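Local atomic coordinates of greglin (Schistocerca gregaria, PDB entry 4GI3), a protein that inhibits serine proteases, acting tightly on subtilisin and neutrophil elastase and more weakly on chymotrypsin, pancreatic elastase and cathepsin G. Residues S23-I28 and V50-C55; V45-V50 and Y61-R66. All blocks are in the same frame, centred on the assembly; numbering follows the deposited sequence.

Interaction 1: residues S23-I28 and V50-C55; sequences SICPLI and VRKCGC. Unlike the reference sequence in segment 23-28: Cys25 (reference Ser).
Lys52 reaches from the helix to Ser23 and Cys25 and makes every close contact between these two segments. Its CB points toward residues 23-28 and CG stands opposite the backbone N (chi1 -177°), which sends the side chain outward from the helix; a bend at chi3 (-73°) then turns the end toward the carbonyl group of Ser23. There Lys52 NZ gives a weak hydrogen bond of 3.2 Å to Ser23 O. The neighbouring methylene, Lys52 CE, lies equally near that oxygen, so the carbonyl sits alongside the last carbon-nitrogen bond of the lysine instead of meeting the ammonium group alone. Ser23 takes part through its main chain, since its CB points away from the helix.

Cys25, a serine in the reference sequence, directs its CB toward the helix, and its SG rests 3.6 Å from Lys52 CE. The sulfur is already committed to the disulfide with Cys48, one turn earlier in the helix, and thus offers the lysine an apolar flank. The stronger polar partner of Lys52 is Glu49, whose carboxylate forms a salt bridge with NZ, so the bond to Ser23 O is secondary. Cys25 and Pro26 pair antiparallel with a strand of the other protein's chain, so the sheet runs on across the interface. A segment tied by a disulfide to the central helix and presented to another protein in this way is consistent with the binding loop of a Kazal-type inhibitor.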
# COMPACT_ATOMS: atom_id res chain seq x y z
N SER B 23 -0.61 -16.65 -4.07
CA SER B 23 0.35 -16.41 -3.00
C SER B 23 0.35 -15.00 -2.43
O SER B 23 0.90 -14.79 -1.34
CB SER B 23 1.76 -16.74 -3.48
OG SER B 23 1.80 -17.13 -4.85
N ILE B 24 -0.25 -14.03 -3.14
CA ILE B 24 -0.24 -12.63 -2.72
C ILE B 24 -1.65 -12.14 -2.48
O ILE B 24 -2.54 -12.45 -3.27
CB ILE B 24 0.50 -11.74 -3.77
CG1 ILE B 24 1.94 -12.23 -4.11
CG2 ILE B 24 0.43 -10.22 -3.46
CD1 ILE B 24 3.00 -12.10 -3.01
N CYS B 25 -1.84 -11.37 -1.40
CA CYS B 25 -3.12 -10.75 -1.04
C CYS B 25 -2.99 -9.24 -0.84
O CYS B 25 -1.90 -8.78 -0.50
CB CYS B 25 -3.70 -11.43 0.20
SG CYS B 25 -4.38 -13.07 -0.13
N PRO B 26 -4.09 -8.43 -0.99
CA PRO B 26 -3.98 -7.00 -0.70
C PRO B 26 -3.83 -6.81 0.81
O PRO B 26 -4.29 -7.66 1.57
CB PRO B 26 -5.32 -6.43 -1.19
CG PRO B 26 -5.99 -7.53 -1.94
CD PRO B 26 -5.48 -8.79 -1.32
N LEU B 27 -3.21 -5.70 1.24
CA LEU B 27 -3.01 -5.48 2.66
C LEU B 27 -4.09 -4.64 3.32
O LEU B 27 -3.83 -3.69 4.06
CB LEU B 27 -1.54 -5.11 3.02
CG LEU B 27 -0.60 -6.32 3.06
CD1 LEU B 27 0.87 -5.90 2.91
CD2 LEU B 27 -0.80 -7.12 4.37
N ILE B 28 -5.35 -5.00 3.02
CA ILE B 28 -6.52 -4.37 3.61
C ILE B 28 -6.76 -5.11 4.92
O ILE B 28 -6.60 -6.34 4.98
CB ILE B 28 -7.74 -4.45 2.65
CG1 ILE B 28 -8.99 -3.85 3.32
CG2 ILE B 28 -7.98 -5.91 2.11
CD1 ILE B 28 -9.95 -3.16 2.39
N VAL B 50 -7.69 -16.15 4.24
CA VAL B 50 -8.40 -17.40 4.57
C VAL B 50 -8.37 -18.31 3.35
O VAL B 50 -8.04 -19.49 3.47
CB VAL B 50 -9.87 -17.20 5.03
CG1 VAL B 50 -10.42 -18.52 5.57
CG2 VAL B 50 -10.02 -16.11 6.07
N ARG B 51 -8.74 -17.76 2.16
CA ARG B 51 -8.78 -18.48 0.89
C ARG B 51 -7.42 -19.04 0.49
O ARG B 51 -7.35 -20.14 -0.05
CB ARG B 51 -9.35 -17.59 -0.22
CG ARG B 51 -10.84 -17.32 -0.11
CD ARG B 51 -11.41 -16.66 -1.37
NE ARG B 51 -11.07 -15.24 -1.48
CZ ARG B 51 -10.12 -14.73 -2.26
NH1 ARG B 51 -9.38 -15.54 -3.02
NH2 ARG B 51 -9.89 -13.43 -2.30
N LYS B 52 -6.35 -18.28 0.76
CA LYS B 52 -4.96 -18.64 0.45
C LYS B 52 -4.60 -19.91 1.25
O LYS B 52 -4.09 -20.87 0.67
CB LYS B 52 -4.03 -17.48 0.81
CG LYS B 52 -2.55 -17.72 0.46
CD LYS B 52 -1.59 -16.75 1.15
CE LYS B 52 -1.63 -15.35 0.60
NZ LYS B 52 -0.77 -14.42 1.39
N CYS B 53 -4.89 -19.90 2.57
CA CYS B 53 -4.66 -20.99 3.52
C CYS B 53 -5.39 -22.25 3.04
O CYS B 53 -4.77 -23.31 2.96
CB CYS B 53 -5.08 -20.57 4.92
SG CYS B 53 -4.62 -21.74 6.23
N GLY B 54 -6.65 -22.11 2.64
CA GLY B 54 -7.46 -23.21 2.12
C GLY B 54 -6.92 -23.85 0.85
O GLY B 54 -6.90 -25.08 0.74
N CYS B 55 -6.45 -23.02 -0.10
CA CYS B 55 -5.90 -23.45 -1.39
C CYS B 55 -4.52 -24.13 -1.29
O CYS B 55 -4.34 -25.22 -1.84
CB CYS B 55 -5.86 -22.27 -2.35
SG CYS B 55 -5.82 -22.73 -4.10

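Interaction 2: residues V45-V50 and Y61-R66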
# COMPACT_ATOMS: atom_id res chain seq x y z
N VAL B 45 -6.59 -11.79 8.87
CA VAL B 45 -6.58 -10.36 8.55
C VAL B 45 -7.64 -9.92 7.51
O VAL B 45 -8.11 -8.80 7.56
CB VAL B 45 -5.17 -9.82 8.24
CG1 VAL B 45 -4.29 -9.88 9.49
CG2 VAL B 45 -4.53 -10.60 7.11
N ASN B 46 -8.02 -10.84 6.61
CA ASN B 46 -9.05 -10.65 5.58
C ASN B 46 -9.43 -11.98 4.93
O ASN B 46 -8.72 -12.98 5.10
CB ASN B 46 -8.61 -9.61 4.51
CG ASN B 46 -7.35 -9.94 3.79
OD1 ASN B 46 -7.15 -11.05 3.28
ND2 ASN B 46 -6.47 -8.95 3.69
N GLU B 47 -10.52 -11.97 4.11
CA GLU B 47 -10.99 -13.14 3.39
C GLU B 47 -9.94 -13.68 2.44
O GLU B 47 -9.85 -14.89 2.31
CB GLU B 47 -12.25 -12.83 2.59
CG GLU B 47 -13.56 -12.88 3.35
CD GLU B 47 -14.75 -12.71 2.42
OE1 GLU B 47 -14.82 -13.44 1.40
OE2 GLU B 47 -15.59 -11.82 2.68
N CYS B 48 -9.14 -12.81 1.75
CA CYS B 48 -8.10 -13.30 0.85
C CYS B 48 -7.14 -14.26 1.54
O CYS B 48 -6.80 -15.29 0.96
CB CYS B 48 -7.34 -12.15 0.18
SG CYS B 48 -6.17 -12.70 -1.10
N GLU B 49 -6.70 -13.93 2.76
CA GLU B 49 -5.77 -14.77 3.53
C GLU B 49 -6.38 -16.12 3.91
O GLU B 49 -5.68 -17.14 3.84
CB GLU B 49 -5.22 -14.03 4.75
CG GLU B 49 -4.23 -12.91 4.41
CD GLU B 49 -2.93 -13.23 3.68
OE1 GLU B 49 -2.38 -12.30 3.04
OE2 GLU B 49 -2.45 -14.39 3.75
N VAL B 50 -7.69 -16.15 4.24
CA VAL B 50 -8.40 -17.40 4.57
C VAL B 50 -8.37 -18.31 3.35
O VAL B 50 -8.04 -19.49 3.47
CB VAL B 50 -9.87 -17.20 5.03
CG1 VAL B 50 -10.42 -18.52 5.57
CG2 VAL B 50 -10.02 -16.11 6.07
N TYR B 61 -12.44 -24.71 6.40
CA TYR B 61 -13.01 -23.72 7.30
C TYR B 61 -14.47 -23.35 6.95
O TYR B 61 -14.96 -23.63 5.87
CB TYR B 61 -12.13 -22.43 7.27
CG TYR B 61 -12.22 -21.72 5.93
CD1 TYR B 61 -13.24 -20.80 5.68
CD2 TYR B 61 -11.39 -22.08 4.87
CE1 TYR B 61 -13.39 -20.21 4.42
CE2 TYR B 61 -11.53 -21.51 3.61
CZ TYR B 61 -12.53 -20.56 3.40
OH TYR B 61 -12.68 -19.99 2.16
N THR B 62 -15.11 -22.67 7.86
CA THR B 62 -16.43 -22.09 7.71
C THR B 62 -16.43 -20.76 8.43
O THR B 62 -15.90 -20.68 9.54
CB THR B 62 -17.56 -23.07 8.16
OG1 THR B 62 -18.82 -22.45 7.90
CG2 THR B 62 -17.50 -23.42 9.65
N PHE B 63 -17.03 -19.72 7.81
CA PHE B 63 -17.16 -18.42 8.49
C PHE B 63 -18.18 -18.55 9.61
O PHE B 63 -19.16 -19.29 9.49
CB PHE B 63 -17.61 -17.31 7.52
CG PHE B 63 -16.51 -16.85 6.60
CD1 PHE B 63 -16.59 -17.09 5.23
CD2 PHE B 63 -15.42 -16.14 7.08
CE1 PHE B 63 -15.58 -16.66 4.37
CE2 PHE B 63 -14.39 -15.73 6.22
CZ PHE B 63 -14.47 -16.02 4.87
N VAL B 64 -17.92 -17.85 10.71
CA VAL B 64 -18.73 -17.82 11.92
C VAL B 64 -18.76 -16.37 12.43
O VAL B 64 -17.87 -15.59 12.02
CB VAL B 64 -18.19 -18.82 13.00
CG1 VAL B 64 -18.23 -20.26 12.52
CG2 VAL B 64 -16.79 -18.45 13.49
N PRO B 65 -19.71 -15.95 13.32
CA PRO B 65 -19.67 -14.57 13.83
C PRO B 65 -18.34 -14.28 14.56
O PRO B 65 -17.72 -15.19 15.12
CB PRO B 65 -20.87 -14.50 14.79
CG PRO B 65 -21.77 -15.60 14.34
CD PRO B 65 -20.84 -16.69 13.91
N ARG B 66 -17.88 -13.03 14.47
CA ARG B 66 -16.63 -12.52 15.04
C ARG B 66 -16.43 -12.90 16.53
O ARG B 66 -15.31 -13.26 16.91
CB ARG B 66 -16.58 -11.00 14.86
CG ARG B 66 -15.19 -10.40 14.97
CD ARG B 66 -15.32 -8.91 15.15
NE ARG B 66 -14.03 -8.21 15.10
CZ ARG B 66 -13.49 -7.72 13.99
NH1 ARG B 66 -14.09 -7.88 12.81
NH2 ARG B 66 -12.33 -7.07 14.05
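The first turn of helix 47-57 packs on strand 61-63, an outer strand of the small antiparallel sheet, with Val50 and Glu47 meeting Tyr61 and Phe63. Val50 makes a CH-pi contact: its CG1 lies almost exactly over the middle of one face of Tyr61, 3.4 Å from the ring centroid and only 4° off the ring normal. With CG1 opposite its backbone N, Val50 aims this methyl at the tyrosine, while CG2 approaches Phe63 more loosely, 4.4 Å from CE2. Val32, Val34 and Phe44 add further apolar surroundings for Val50.

Glu47 uses its aliphatic part. Its CG comes to 3.6 Å from Phe63 CZ, obliquely to the ring, and the two side chains cross at about a right angle. Beyond CG the glutamate is extended, with its carboxylate plane turned 66° from that of the phenyl ring.

The helix start is fixed by Asn46 at the N-cap, whose OD1 accepts a 3.0 Å hydrogen bond from Glu49 N. The donor lies nearly in line with the side-chain carbonyl, at a C=O...N angle of 166°. The amide nitrogen of Asn46 probably bonds to Ile28 O, tying the helix start to segment 23-28. Across the contact itself the chemistry is apolar: the fit depends on the shape of methyl, methylene and ring surfaces, with the buried valine at its inner side and the exposed glutamate and phenylalanine toward its margin.

Overall arrangement
Interactions 1 and 2 share helix 47-57 and Val50, and their centres are about 10 Å apart. Interaction 1 joins the helix to residues 23-28, which meet the other protein chain; interaction 2 joins it to the three-stranded sheet. Two bonded links run between them: the disulfide Cys25 SG to Cys48 SG, 2.1 Å, and the probable hydrogen bond from Asn46 ND2 to Ile28 O, 2.9 Å. The N-terminal part of the helix thus fastens the interface segment at two points while resting on strand 61-63. Such a route from sheet through helix to loop is consistent with a rigid inhibitor scaffold holding its contact segment in place.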